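Side-chain contacts in sensor kinase citA (PDB 1P0Z), which binds citrate through its periplasmic PAS domain, which is essential for inducing the citrate-fermentation genes, and probably activates CitB by phosphorylation: residues A[11-16]-A[89-94]; A[17-22]-A[119-124]; A[35-40]-A[62-67]; A[39-44]-A[53-58]. All blocks are in the same frame, centred on the assembly; numbering follows the deposited sequence.

Contact 1 (A[11-16]-A[89-94]); sequences RALIQA and SYVSVR. With OMO (Mo(VI)(=O)(oh)2 cluster), chain N.
L13 of helix 6-20 lies against the start of strand 90-96, where a long N-terminal helix meets an outermost strand of the PAS-domain sheet. The L13 side chain can be followed outward. Its CB touches V91 CG2 at 4.1 Å, an apolar pair. CG stands anti to the backbone N (chi1 177°), which carries CD1 on past V91 toward the start of the strand. There CD1 settles over backbone, 3.6 Å from Y90 N and 4.0 Å from S89 CB, on the same side of the methyl. L13 thus covers the strand's main chain more than its side chains. Y90 directs its CB away from the helix and its hydroxyl bonds to D79 O, while S89 OG pairs with S106 OG.

At the far end of the segment, strand 90-96 enters the ligand pocket. The R94 chain bends at chi3 (75°) and presents one edge of its guanidinium to the bound molybdenum oxo group. NE donates to OR1 at 2.8 Å and NH2 to OM1 at 2.9 Å, a two-pronged grip that should restrict rotation of the guanidinium. R103 NH1 and G77 N bind the same group. On the helix, Q15 NE2 gives a hydrogen bond of 2.9 Å to R11 O from above the carbonyl plane, while Q15 N reaches that oxygen from the opposite face.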
loop_
_atom_site.group_PDB
_atom_site.type_symbol
_atom_site.label_atom_id
_atom_site.label_comp_id
_atom_site.label_asym_id
_atom_site.label_seq_id
_atom_site.Cartn_x
_atom_site.Cartn_y
_atom_site.Cartn_z
ATOM N N ARG A 11 -10.599 -4.693 5.483
ATOM C CA ARG A 11 -9.410 -5.032 6.277
ATOM C C ARG A 11 -8.178 -4.411 5.624
ATOM O O ARG A 11 -7.306 -3.817 6.289
ATOM C CB ARG A 11 -9.227 -6.571 6.372
ATOM C CG ARG A 11 -9.862 -7.222 7.606
ATOM C CD ARG A 11 -8.983 -6.981 8.876
ATOM N NE ARG A 11 -7.747 -7.778 8.835
ATOM C CZ ARG A 11 -6.610 -7.451 9.452
ATOM N NH1 ARG A 11 -6.527 -6.319 10.172
ATOM N NH2 ARG A 11 -5.541 -8.253 9.345
ATOM N N ALA A 12 -8.106 -4.515 4.302
ATOM C CA ALA A 12 -6.946 -3.955 3.596
ATOM C C ALA A 12 -6.920 -2.438 3.729
ATOM O O ALA A 12 -5.840 -1.836 3.946
ATOM C CB ALA A 12 -7.026 -4.340 2.103
ATOM N N LEU A 13 -8.086 -1.824 3.582
ATOM C CA LEU A 13 -8.171 -0.370 3.637
ATOM C C LEU A 13 -7.808 0.171 5.022
ATOM O O LEU A 13 -7.038 1.143 5.131
ATOM C CB LEU A 13 -9.565 0.095 3.203
ATOM C CG LEU A 13 -9.822 1.607 3.268
ATOM C CD1 LEU A 13 -8.782 2.360 2.427
ATOM C CD2 LEU A 13 -11.260 1.853 2.802
ATOM N N ILE A 14 -8.334 -0.479 6.055
ATOM C CA ILE A 14 -8.054 -0.048 7.422
ATOM C C ILE A 14 -6.568 -0.105 7.675
ATOM O O ILE A 14 -5.998 0.838 8.202
ATOM C CB ILE A 14 -8.803 -0.929 8.467
ATOM C CG1 ILE A 14 -10.288 -0.557 8.471
ATOM C CG2 ILE A 14 -8.180 -0.754 9.872
ATOM C CD1 ILE A 14 -10.558 0.894 8.880
ATOM N N GLN A 15 -5.938 -1.199 7.273
ATOM C CA GLN A 15 -4.498 -1.367 7.487
ATOM C C GLN A 15 -3.690 -0.335 6.686
ATOM O O GLN A 15 -2.689 0.201 7.188
ATOM C CB GLN A 15 -4.055 -2.771 7.097
ATOM C CG GLN A 15 -4.557 -3.805 8.103
ATOM C CD GLN A 15 -4.266 -5.211 7.620
ATOM O OE1 GLN A 15 -3.261 -5.800 8.005
ATOM N NE2 GLN A 15 -5.125 -5.748 6.753
ATOM N N ALA A 16 -4.113 -0.036 5.452
ATOM C CA ALA A 16 -3.349 0.939 4.660
ATOM C C ALA A 16 -3.441 2.330 5.271
ATOM O O ALA A 16 -2.478 3.091 5.233
ATOM C CB ALA A 16 -3.877 0.978 3.219
ATOM N N SER A 89 -8.537 7.634 -0.078
ATOM C CA SER A 89 -8.250 6.279 0.448
ATOM C C SER A 89 -9.386 5.403 -0.091
ATOM O O SER A 89 -10.562 5.790 -0.045
ATOM C CB SER A 89 -8.225 6.265 1.976
ATOM O OG SER A 89 -7.110 7.043 2.464
ATOM N N TYR A 90 -9.063 4.218 -0.592
ATOM C CA TYR A 90 -10.104 3.403 -1.235
ATOM C C TYR A 90 -9.654 1.950 -1.455
ATOM O O TYR A 90 -8.485 1.620 -1.259
ATOM C CB TYR A 90 -10.419 3.994 -2.622
ATOM C CG TYR A 90 -9.170 4.256 -3.468
ATOM C CD1 TYR A 90 -8.440 5.440 -3.316
ATOM C CD2 TYR A 90 -8.664 3.293 -4.372
ATOM C CE1 TYR A 90 -7.253 5.662 -4.007
ATOM C CE2 TYR A 90 -7.456 3.525 -5.080
ATOM C CZ TYR A 90 -6.751 4.714 -4.890
ATOM O OH TYR A 90 -5.549 4.982 -5.572
ATOM N N VAL A 91 -10.612 1.109 -1.838
ATOM C CA VAL A 91 -10.353 -0.278 -2.172
ATOM C C VAL A 91 -10.299 -0.364 -3.699
ATOM O O VAL A 91 -11.140 0.205 -4.398
ATOM C CB VAL A 91 -11.486 -1.193 -1.671
ATOM C CG1 VAL A 91 -11.273 -2.613 -2.154
ATOM C CG2 VAL A 91 -11.517 -1.145 -0.147
ATOM N N SER A 92 -9.283 -1.057 -4.203
ATOM C CA SER A 92 -9.117 -1.214 -5.655
ATOM C C SER A 92 -8.851 -2.691 -5.940
ATOM O O SER A 92 -8.451 -3.425 -5.037
ATOM C CB SER A 92 -7.921 -0.361 -6.130
ATOM O OG SER A 92 -7.554 -0.621 -7.479
ATOM N N VAL A 93 -9.091 -3.128 -7.180
ATOM C CA VAL A 93 -8.794 -4.528 -7.539
ATOM C C VAL A 93 -7.955 -4.491 -8.811
ATOM O O VAL A 93 -8.213 -3.709 -9.724
ATOM C CB VAL A 93 -10.072 -5.386 -7.760
ATOM C CG1 VAL A 93 -10.942 -4.822 -8.925
ATOM C CG2 VAL A 93 -9.669 -6.871 -8.043
ATOM N N ARG A 94 -6.886 -5.277 -8.811
ATOM C CA ARG A 94 -6.045 -5.322 -10.007
ATOM C C ARG A 94 -5.073 -6.465 -9.960
ATOM O O ARG A 94 -4.633 -6.920 -8.908
ATOM C CB ARG A 94 -5.217 -4.035 -10.191
ATOM C CG ARG A 94 -5.063 -3.682 -11.699
ATOM C CD ARG A 94 -4.023 -2.561 -11.913
ATOM N NE ARG A 94 -2.622 -3.000 -11.763
ATOM C CZ ARG A 94 -1.921 -3.580 -12.743
ATOM N NH1 ARG A 94 -2.497 -3.795 -13.929
ATOM N NH2 ARG A 94 -0.645 -3.897 -12.568
HETATM O OM1 OMO N . 1.370 -3.165 -10.557
HETATM MO MO OMO N . 0.615 -2.162 -9.158
HETATM O OR1 OMO N . -1.033 -2.205 -9.622
HETATM O OM2 OMO N . 1.130 -0.566 -9.635
#

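Contact 2 (A[17-22]-A[119-124]); sequences MQISAM and VSVGYT. With NA (sodium ion), chain L.
The last turn of helix 6-20, bearing I19 and S20, sits on V119 and V121 of strand 115-124, the middle strand of the five-stranded antiparallel PAS sheet. V119 serves both helix residues: its CG1 and CG2 each lie 4.0 Å from I19 CG2, and V119 CG2 also presses on S20 CB at 3.7 Å. The I19 and V119 side chains meet at about a right angle. I19 also spans to the next inward-facing strand residue: with CG1 beside the backbone N (chi1 -65°) and the chain then extended, CD1 is carried along the strand to V121 CG2 at 4.1 Å. All four residues are buried, and I19 is covered from another side by I41 and M44 of helix 34-47.

The same serine that rests its CB on V119 turns its oxygen to a metal. S20 OG lies between the backbone N and the carbonyl carbon (chi1 66°) and binds the sodium ion at 2.4 Å. Three waters join it, one of which also donates to M17 O at 2.9 Å and so ties the shell back to the helix. S106 and P107 supply the remaining two protein oxygens, linking the helix end to strand 101-109. Between the two valines, S120 points to the other face of the sheet and its OG bonds to citrate. A helix closing one face of an antiparallel sheet, with ligand held on the other, is the layout expected of a PAS sensor domain.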
loop_
_atom_site.group_PDB
_atom_site.type_symbol
_atom_site.label_atom_id
_atom_site.label_comp_id
_atom_site.label_asym_id
_atom_site.label_seq_id
_atom_site.Cartn_x
_atom_site.Cartn_y
_atom_site.Cartn_z
ATOM N N MET A 17 -4.611 2.650 5.779
ATOM C CA MET A 17 -4.793 3.942 6.438
ATOM C C MET A 17 -3.902 4.019 7.680
ATOM O O MET A 17 -3.224 5.033 7.899
ATOM C CB MET A 17 -6.267 4.151 6.772
ATOM C CG MET A 17 -7.070 4.375 5.514
ATOM S SD MET A 17 -8.802 4.593 5.838
ATOM C CE MET A 17 -8.752 6.146 6.709
ATOM N N GLN A 18 -3.893 2.963 8.483
ATOM C CA GLN A 18 -3.097 2.952 9.704
ATOM C C GLN A 18 -1.617 3.068 9.408
ATOM O O GLN A 18 -0.904 3.846 10.043
ATOM C CB GLN A 18 -3.351 1.657 10.486
ATOM C CG GLN A 18 -4.707 1.634 11.090
ATOM C CD GLN A 18 -5.012 0.327 11.767
ATOM O OE1 GLN A 18 -4.822 -0.746 11.187
ATOM N NE2 GLN A 18 -5.505 0.402 12.988
ATOM N N ILE A 19 -1.136 2.295 8.438
ATOM C CA ILE A 19 0.283 2.313 8.140
ATOM C C ILE A 19 0.682 3.658 7.560
ATOM O O ILE A 19 1.726 4.239 7.947
ATOM C CB ILE A 19 0.643 1.190 7.139
ATOM C CG1 ILE A 19 0.393 -0.164 7.803
ATOM C CG2 ILE A 19 2.072 1.347 6.656
ATOM C CD1 ILE A 19 0.567 -1.328 6.856
ATOM N N SER A 20 -0.143 4.193 6.649
ATOM C CA SER A 20 0.246 5.450 5.997
ATOM C C SER A 20 0.307 6.640 6.949
ATOM O O SER A 20 0.954 7.635 6.645
ATOM C CB SER A 20 -0.711 5.791 4.827
ATOM O OG SER A 20 -2.018 6.064 5.299
ATOM N N ALA A 21 -0.380 6.532 8.072
ATOM C CA ALA A 21 -0.428 7.617 9.065
ATOM C C ALA A 21 0.672 7.514 10.115
ATOM O O ALA A 21 0.785 8.421 10.969
ATOM C CB ALA A 21 -1.796 7.615 9.745
ATOM N N MET A 22 1.488 6.463 10.078
ATOM C CA MET A 22 2.539 6.326 11.085
ATOM C C MET A 22 3.586 7.436 10.960
ATOM O O MET A 22 4.192 7.593 9.916
ATOM C CB MET A 22 3.240 4.965 10.972
ATOM C CG MET A 22 2.357 3.796 11.392
ATOM S SD MET A 22 3.071 2.222 10.945
ATOM C CE MET A 22 4.392 2.075 12.129
ATOM N N VAL A 119 0.512 4.002 0.443
ATOM C CA VAL A 119 0.653 2.651 1.001
ATOM C C VAL A 119 -0.479 1.826 0.375
ATOM O O VAL A 119 -1.613 2.293 0.279
ATOM C CB VAL A 119 0.444 2.620 2.532
ATOM C CG1 VAL A 119 0.389 1.154 3.032
ATOM C CG2 VAL A 119 1.587 3.383 3.225
ATOM N N SER A 120 -0.124 0.623 -0.068
ATOM C CA SER A 120 -1.112 -0.287 -0.666
ATOM C C SER A 120 -0.971 -1.609 0.080
ATOM O O SER A 120 0.123 -2.183 0.121
ATOM C CB SER A 120 -0.791 -0.505 -2.158
ATOM O OG SER A 120 -1.709 -1.460 -2.719
ATOM N N VAL A 121 -2.071 -2.080 0.668
ATOM C CA VAL A 121 -2.057 -3.363 1.366
ATOM C C VAL A 121 -2.913 -4.279 0.495
ATOM O O VAL A 121 -4.065 -3.979 0.220
ATOM C CB VAL A 121 -2.668 -3.224 2.772
ATOM C CG1 VAL A 121 -2.862 -4.581 3.401
ATOM C CG2 VAL A 121 -1.748 -2.305 3.633
ATOM N N GLY A 122 -2.351 -5.401 0.091
ATOM C CA GLY A 122 -3.077 -6.254 -0.839
ATOM C C GLY A 122 -3.276 -7.697 -0.425
ATOM O O GLY A 122 -2.458 -8.278 0.294
ATOM N N TYR A 123 -4.406 -8.239 -0.897
ATOM C CA TYR A 123 -4.771 -9.646 -0.651
ATOM C C TYR A 123 -5.028 -10.312 -2.001
ATOM O O TYR A 123 -5.954 -9.935 -2.711
ATOM C CB TYR A 123 -6.053 -9.761 0.176
ATOM C CG TYR A 123 -5.890 -9.384 1.633
ATOM C CD1 TYR A 123 -5.799 -8.048 2.023
ATOM C CD2 TYR A 123 -5.850 -10.371 2.613
ATOM C CE1 TYR A 123 -5.675 -7.690 3.383
ATOM C CE2 TYR A 123 -5.720 -10.041 3.976
ATOM C CZ TYR A 123 -5.630 -8.689 4.343
ATOM O OH TYR A 123 -5.464 -8.394 5.665
ATOM N N THR A 124 -4.193 -11.265 -2.407
ATOM C CA THR A 124 -4.419 -11.914 -3.700
ATOM C C THR A 124 -5.605 -12.880 -3.552
ATOM O O THR A 124 -5.595 -13.789 -2.724
ATOM C CB THR A 124 -3.153 -12.651 -4.161
ATOM O OG1 THR A 124 -2.152 -11.670 -4.447
ATOM C CG2 THR A 124 -3.441 -13.517 -5.423
HETATM NA NA NA L . -3.416 7.934 4.713
HETATM O O HOH W 1 -4.349 7.463 6.844
HETATM O O HOH W 2 -5.430 9.369 4.275
HETATM O O HOH W 3 -2.609 10.036 5.758
#

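Contact 3 (A[35-40]-A[62-67]); sequences ARIKAL and RLYHVN
I37 and Y64 run past one another in opposite directions, the isoleucine reaching from helix 34-47 toward the sheet and the tyrosine from the edge strand 62-64 toward the helix. They touch near their roots, I37 CG2 to Y64 CB at 3.8 Å. The other branch of I37 points elsewhere: CG1 sits beside the backbone N (chi1 -67°), and CD1 at its end meets L63 CB at 3.8 Å and L63 CD1 at 3.9 Å, crossing that side chain at a slant. Two successive strand residues can face the helix in this way because L63 and Y64 both lie opposite V55 in a classic beta bulge. The tyrosine ring then passes beside the next helix residue. K38 CA is 3.9 Å from Y64 CD2, and the lysine side chain stands roughly at right angles to the tyrosine, its CG 4.2 Å from CE2.

The residues flanking the bulge, R62 before it and H65 after it, belong to the citrate site. H65 ND1 accepts a straight, in-plane hydrogen bond from N67 N (3.0 Å, 166°), which fixes the rotation of the imidazole and leaves NE2 to bond citrate. R62 NH2 contacts the same anion.

The chemistry between helix and strand is divided: methyl, methylene and ring carbons make the contact itself, whereas the polar ends of Y64 and K38 both go to D42, the hydroxyl to one carboxylate oxygen and the ammonium in a salt bridge to the other. The shared carboxylate ties the polar ends of both residues together beside an otherwise apolar contact.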
loop_
_atom_site.group_PDB
_atom_site.type_symbol
_atom_site.label_atom_id
_atom_site.label_comp_id
_atom_site.label_asym_id
_atom_site.label_seq_id
_atom_site.Cartn_x
_atom_site.Cartn_y
_atom_site.Cartn_z
ATOM N N ALA A 35 16.200 1.541 3.984
ATOM C CA ALA A 35 16.416 0.548 5.032
ATOM C C ALA A 35 15.471 0.802 6.193
ATOM O O ALA A 35 14.957 -0.144 6.801
ATOM C CB ALA A 35 17.862 0.603 5.536
ATOM N N ARG A 36 15.262 2.082 6.510
ATOM C CA ARG A 36 14.373 2.445 7.614
ATOM C C ARG A 36 12.925 2.006 7.253
ATOM O O ARG A 36 12.198 1.448 8.099
ATOM C CB ARG A 36 14.432 3.951 7.854
ATOM C CG ARG A 36 13.555 4.444 8.997
ATOM C CD ARG A 36 13.814 3.653 10.281
ATOM N NE ARG A 36 12.899 4.062 11.344
ATOM C CZ ARG A 36 12.573 3.293 12.385
ATOM N NH1 ARG A 36 13.086 2.062 12.510
ATOM N NH2 ARG A 36 11.733 3.753 13.303
ATOM N N ILE A 37 12.520 2.250 6.006
ATOM C CA ILE A 37 11.178 1.844 5.567
ATOM C C ILE A 37 11.040 0.327 5.666
ATOM O O ILE A 37 10.031 -0.190 6.162
ATOM C CB ILE A 37 10.912 2.323 4.122
ATOM C CG1 ILE A 37 10.836 3.853 4.133
ATOM C CG2 ILE A 37 9.578 1.737 3.578
ATOM C CD1 ILE A 37 10.791 4.481 2.771
ATOM N N LYS A 38 12.060 -0.393 5.202
ATOM C CA LYS A 38 12.031 -1.859 5.280
ATOM C C LYS A 38 11.904 -2.342 6.731
ATOM O O LYS A 38 11.142 -3.259 7.033
ATOM C CB LYS A 38 13.310 -2.441 4.659
ATOM C CG LYS A 38 13.369 -3.960 4.670
ATOM C CD LYS A 38 14.733 -4.421 4.131
ATOM C CE LYS A 38 14.732 -5.875 3.639
ATOM N NZ LYS A 38 14.211 -6.867 4.593
ATOM N N ALA A 39 12.673 -1.718 7.632
ATOM C CA ALA A 39 12.619 -2.089 9.051
ATOM C C ALA A 39 11.234 -1.859 9.658
ATOM O O ALA A 39 10.803 -2.594 10.568
ATOM C CB ALA A 39 13.662 -1.298 9.836
ATOM N N LEU A 40 10.533 -0.843 9.156
ATOM C CA LEU A 40 9.199 -0.538 9.664
ATOM C C LEU A 40 8.120 -1.443 9.060
ATOM O O LEU A 40 7.219 -1.910 9.764
ATOM C CB LEU A 40 8.828 0.918 9.358
ATOM C CG LEU A 40 9.566 2.036 10.108
ATOM C CD1 LEU A 40 9.340 3.403 9.408
ATOM C CD2 LEU A 40 9.078 2.081 11.564
ATOM N N ARG A 62 8.372 2.946 -6.271
ATOM C CA ARG A 62 8.362 2.110 -5.067
ATOM C C ARG A 62 9.553 2.288 -4.140
ATOM O O ARG A 62 10.704 2.264 -4.576
ATOM C CB ARG A 62 8.234 0.628 -5.431
ATOM C CG ARG A 62 6.963 0.297 -6.230
ATOM C CD ARG A 62 6.795 -1.244 -6.304
ATOM N NE ARG A 62 5.740 -1.613 -7.258
ATOM C CZ ARG A 62 5.947 -1.704 -8.572
ATOM N NH1 ARG A 62 7.167 -1.471 -9.082
ATOM N NH2 ARG A 62 4.940 -2.000 -9.377
ATOM N N LEU A 63 9.238 2.500 -2.863
ATOM C CA LEU A 63 10.232 2.611 -1.814
ATOM C C LEU A 63 10.305 1.266 -1.068
ATOM O O LEU A 63 11.276 0.986 -0.350
ATOM C CB LEU A 63 9.857 3.728 -0.834
ATOM C CG LEU A 63 9.699 5.111 -1.457
ATOM C CD1 LEU A 63 9.220 6.100 -0.405
ATOM C CD2 LEU A 63 11.023 5.561 -2.081
ATOM N N TYR A 64 9.258 0.441 -1.239
ATOM C CA TYR A 64 9.213 -0.876 -0.618
ATOM C C TYR A 64 8.278 -1.781 -1.394
ATOM O O TYR A 64 7.208 -1.339 -1.832
ATOM C CB TYR A 64 8.701 -0.782 0.845
ATOM C CG TYR A 64 8.583 -2.139 1.542
ATOM C CD1 TYR A 64 7.442 -2.935 1.383
ATOM C CD2 TYR A 64 9.613 -2.616 2.371
ATOM C CE1 TYR A 64 7.326 -4.177 2.039
ATOM C CE2 TYR A 64 9.513 -3.848 3.032
ATOM C CZ TYR A 64 8.370 -4.619 2.869
ATOM O OH TYR A 64 8.261 -5.779 3.588
ATOM N N HIS A 65 8.700 -3.034 -1.571
ATOM C CA HIS A 65 7.880 -4.051 -2.215
ATOM C C HIS A 65 8.386 -5.383 -1.655
ATOM O O HIS A 65 9.551 -5.487 -1.209
ATOM C CB HIS A 65 8.043 -3.997 -3.743
ATOM C CG HIS A 65 7.024 -4.802 -4.492
ATOM N ND1 HIS A 65 7.133 -6.170 -4.684
ATOM C CD2 HIS A 65 5.890 -4.422 -5.127
ATOM C CE1 HIS A 65 6.113 -6.592 -5.411
ATOM N NE2 HIS A 65 5.344 -5.554 -5.695
ATOM N N VAL A 66 7.535 -6.394 -1.656
ATOM C CA VAL A 66 7.954 -7.696 -1.128
ATOM C C VAL A 66 9.037 -8.308 -2.006
ATOM O O VAL A 66 9.826 -9.117 -1.512
ATOM C CB VAL A 66 6.758 -8.665 -0.988
ATOM C CG1 VAL A 66 5.797 -8.106 0.066
ATOM C CG2 VAL A 66 6.047 -8.832 -2.328
ATOM N N ASN A 67 9.068 -7.920 -3.278
ATOM C CA ASN A 67 10.082 -8.398 -4.228
ATOM C C ASN A 67 11.070 -7.262 -4.422
ATOM O O ASN A 67 10.764 -6.190 -4.961
ATOM C CB ASN A 67 9.384 -8.875 -5.486
ATOM C CG ASN A 67 8.433 -10.015 -5.174
ATOM O OD1 ASN A 67 8.692 -10.819 -4.285
ATOM N ND2 ASN A 67 7.350 -10.097 -5.901
#

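Contact 4 (A[39-44]-A[53-58]); sequences ALIDPM and ITVGDA
I41 fits between I53 and V55, the two residues of strand 52-57 that turn their CB atoms to the helix, while T54 between them turns away. The isoleucine divides its branches: CG2, anti to the backbone N, meets I53 CG2 at 4.0 Å, and CG1 meets V55 CG2, also at 4.0 Å. A bend at chi2 (-62°) keeps CD1 close to V55 as well, 4.1 Å from CG2, so one valine methyl touches both atoms of the ethyl arm. The end of I53, CD1, points at the helix between I41 and M44, 4.2 Å from I41 CG2 and from M44 C, and 4.4 Å from M44 CB. The M44 side chain starts toward the strand and then leads away from it, so its thioether takes little part.

Behind this first shell is the helix itself, which kinks at P43: the proline nitrogen has no hydrogen to give to the preceding turn. Only a weak bond, M44 N to I41 O at 2.9 Å, links the residues on either side of it within this segment. The helix and strand segments run nearly antiparallel, at 159°, with their axes 9.8 Å apart.

Further out, I19 of helix 6-20 also packs on I53, and Y64 of strand 62-64 packs on I41 and V55. Strand 52-57 is hydrogen-bonded between strands 62-64 and 115-124, with helix 34-47 over one face and T54 OG1 bonded to citrate on the other.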
loop_
_atom_site.group_PDB
_atom_site.type_symbol
_atom_site.label_atom_id
_atom_site.label_comp_id
_atom_site.label_asym_id
_atom_site.label_seq_id
_atom_site.Cartn_x
_atom_site.Cartn_y
_atom_site.Cartn_z
ATOM N N ALA A 39 12.673 -1.718 7.632
ATOM C CA ALA A 39 12.619 -2.089 9.051
ATOM C C ALA A 39 11.234 -1.859 9.658
ATOM O O ALA A 39 10.803 -2.594 10.568
ATOM C CB ALA A 39 13.662 -1.298 9.836
ATOM N N LEU A 40 10.533 -0.843 9.156
ATOM C CA LEU A 40 9.199 -0.538 9.664
ATOM C C LEU A 40 8.120 -1.443 9.060
ATOM O O LEU A 40 7.219 -1.910 9.764
ATOM C CB LEU A 40 8.828 0.918 9.358
ATOM C CG LEU A 40 9.566 2.036 10.108
ATOM C CD1 LEU A 40 9.340 3.403 9.408
ATOM C CD2 LEU A 40 9.078 2.081 11.564
ATOM N N ILE A 41 8.218 -1.694 7.762
ATOM C CA ILE A 41 7.186 -2.479 7.091
ATOM C C ILE A 41 7.311 -3.988 7.210
ATOM O O ILE A 41 6.317 -4.677 7.332
ATOM C CB ILE A 41 7.097 -2.103 5.602
ATOM C CG1 ILE A 41 6.846 -0.592 5.455
ATOM C CG2 ILE A 41 6.003 -2.900 4.940
ATOM C CD1 ILE A 41 5.556 -0.101 6.047
ATOM N N ASP A 42 8.538 -4.512 7.178
ATOM C CA ASP A 42 8.692 -5.968 7.274
ATOM C C ASP A 42 7.937 -6.592 8.443
ATOM O O ASP A 42 7.268 -7.600 8.267
ATOM C CB ASP A 42 10.167 -6.361 7.417
ATOM C CG ASP A 42 10.903 -6.436 6.093
ATOM O OD1 ASP A 42 10.283 -6.374 5.003
ATOM O OD2 ASP A 42 12.155 -6.597 6.133
ATOM N N PRO A 43 8.080 -6.028 9.653
ATOM C CA PRO A 43 7.354 -6.661 10.761
ATOM C C PRO A 43 5.846 -6.579 10.573
ATOM O O PRO A 43 5.125 -7.473 11.007
ATOM C CB PRO A 43 7.802 -5.871 12.002
ATOM C CG PRO A 43 9.097 -5.169 11.554
ATOM C CD PRO A 43 8.822 -4.842 10.107
ATOM N N MET A 44 5.375 -5.506 9.936
ATOM C CA MET A 44 3.938 -5.373 9.711
ATOM C C MET A 44 3.460 -6.364 8.653
ATOM O O MET A 44 2.349 -6.924 8.749
ATOM C CB MET A 44 3.600 -3.931 9.316
ATOM C CG MET A 44 4.136 -2.955 10.334
ATOM S SD MET A 44 3.454 -1.324 10.219
ATOM C CE MET A 44 1.873 -1.615 11.059
ATOM N N ILE A 53 2.503 -5.674 1.017
ATOM C CA ILE A 53 2.345 -4.258 1.303
ATOM C C ILE A 53 3.365 -3.582 0.394
ATOM O O ILE A 53 4.528 -3.997 0.347
ATOM C CB ILE A 53 2.704 -3.886 2.764
ATOM C CG1 ILE A 53 1.792 -4.650 3.715
ATOM C CG2 ILE A 53 2.583 -2.360 2.940
ATOM C CD1 ILE A 53 2.129 -4.444 5.207
ATOM N N THR A 54 2.925 -2.542 -0.310
ATOM C CA THR A 54 3.799 -1.774 -1.173
ATOM C C THR A 54 3.784 -0.328 -0.688
ATOM O O THR A 54 2.718 0.186 -0.296
ATOM C CB THR A 54 3.272 -1.770 -2.655
ATOM O OG1 THR A 54 3.367 -3.094 -3.200
ATOM C CG2 THR A 54 4.111 -0.786 -3.537
ATOM N N VAL A 55 4.954 0.327 -0.695
ATOM C CA VAL A 55 5.018 1.732 -0.313
ATOM C C VAL A 55 5.645 2.477 -1.493
ATOM O O VAL A 55 6.679 2.034 -2.036
ATOM C CB VAL A 55 5.910 1.986 0.929
ATOM C CG1 VAL A 55 5.936 3.516 1.215
ATOM C CG2 VAL A 55 5.355 1.204 2.155
ATOM N N GLY A 56 4.980 3.550 -1.914
ATOM C CA GLY A 56 5.526 4.325 -3.023
ATOM C C GLY A 56 5.740 5.784 -2.635
ATOM O O GLY A 56 5.147 6.275 -1.665
ATOM N N ASP A 57 6.585 6.480 -3.401
ATOM C CA ASP A 57 6.795 7.900 -3.125
ATOM C C ASP A 57 5.737 8.741 -3.846
ATOM O O ASP A 57 4.763 8.210 -4.416
ATOM C CB ASP A 57 8.232 8.339 -3.476
ATOM C CG ASP A 57 8.508 8.382 -4.968
ATOM O OD1 ASP A 57 7.579 8.285 -5.804
ATOM O OD2 ASP A 57 9.714 8.533 -5.298
ATOM N N ALA A 58 5.903 10.064 -3.820
ATOM C CA ALA A 58 4.900 10.940 -4.399
ATOM C C ALA A 58 4.649 10.737 -5.895
ATOM O O ALA A 58 3.555 11.029 -6.392
ATOM C CB ALA A 58 5.273 12.416 -4.109
#

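All four contacts pin helices to one antiparallel sheet. Contacts 1 and 2 share helix 6-20, have centres 7 Å apart and alternate along the chain, whereas contacts 3 and 4 both start from helix 34-47, have centres about 5 Å apart and are nested inside the loops that the first two close. Contact 1, at one outermost strand, and contact 3, at the other, have centres about 19 Å apart on opposite sides of the chain's centre. Contacts 2 and 4 join the halves, their centres about 8 Å apart, through neighbouring strands 115-124 and 52-57, where S120 O pairs with T54 N. The two helices thus back a continuous sheet whose strands also supply citrate-binding residues.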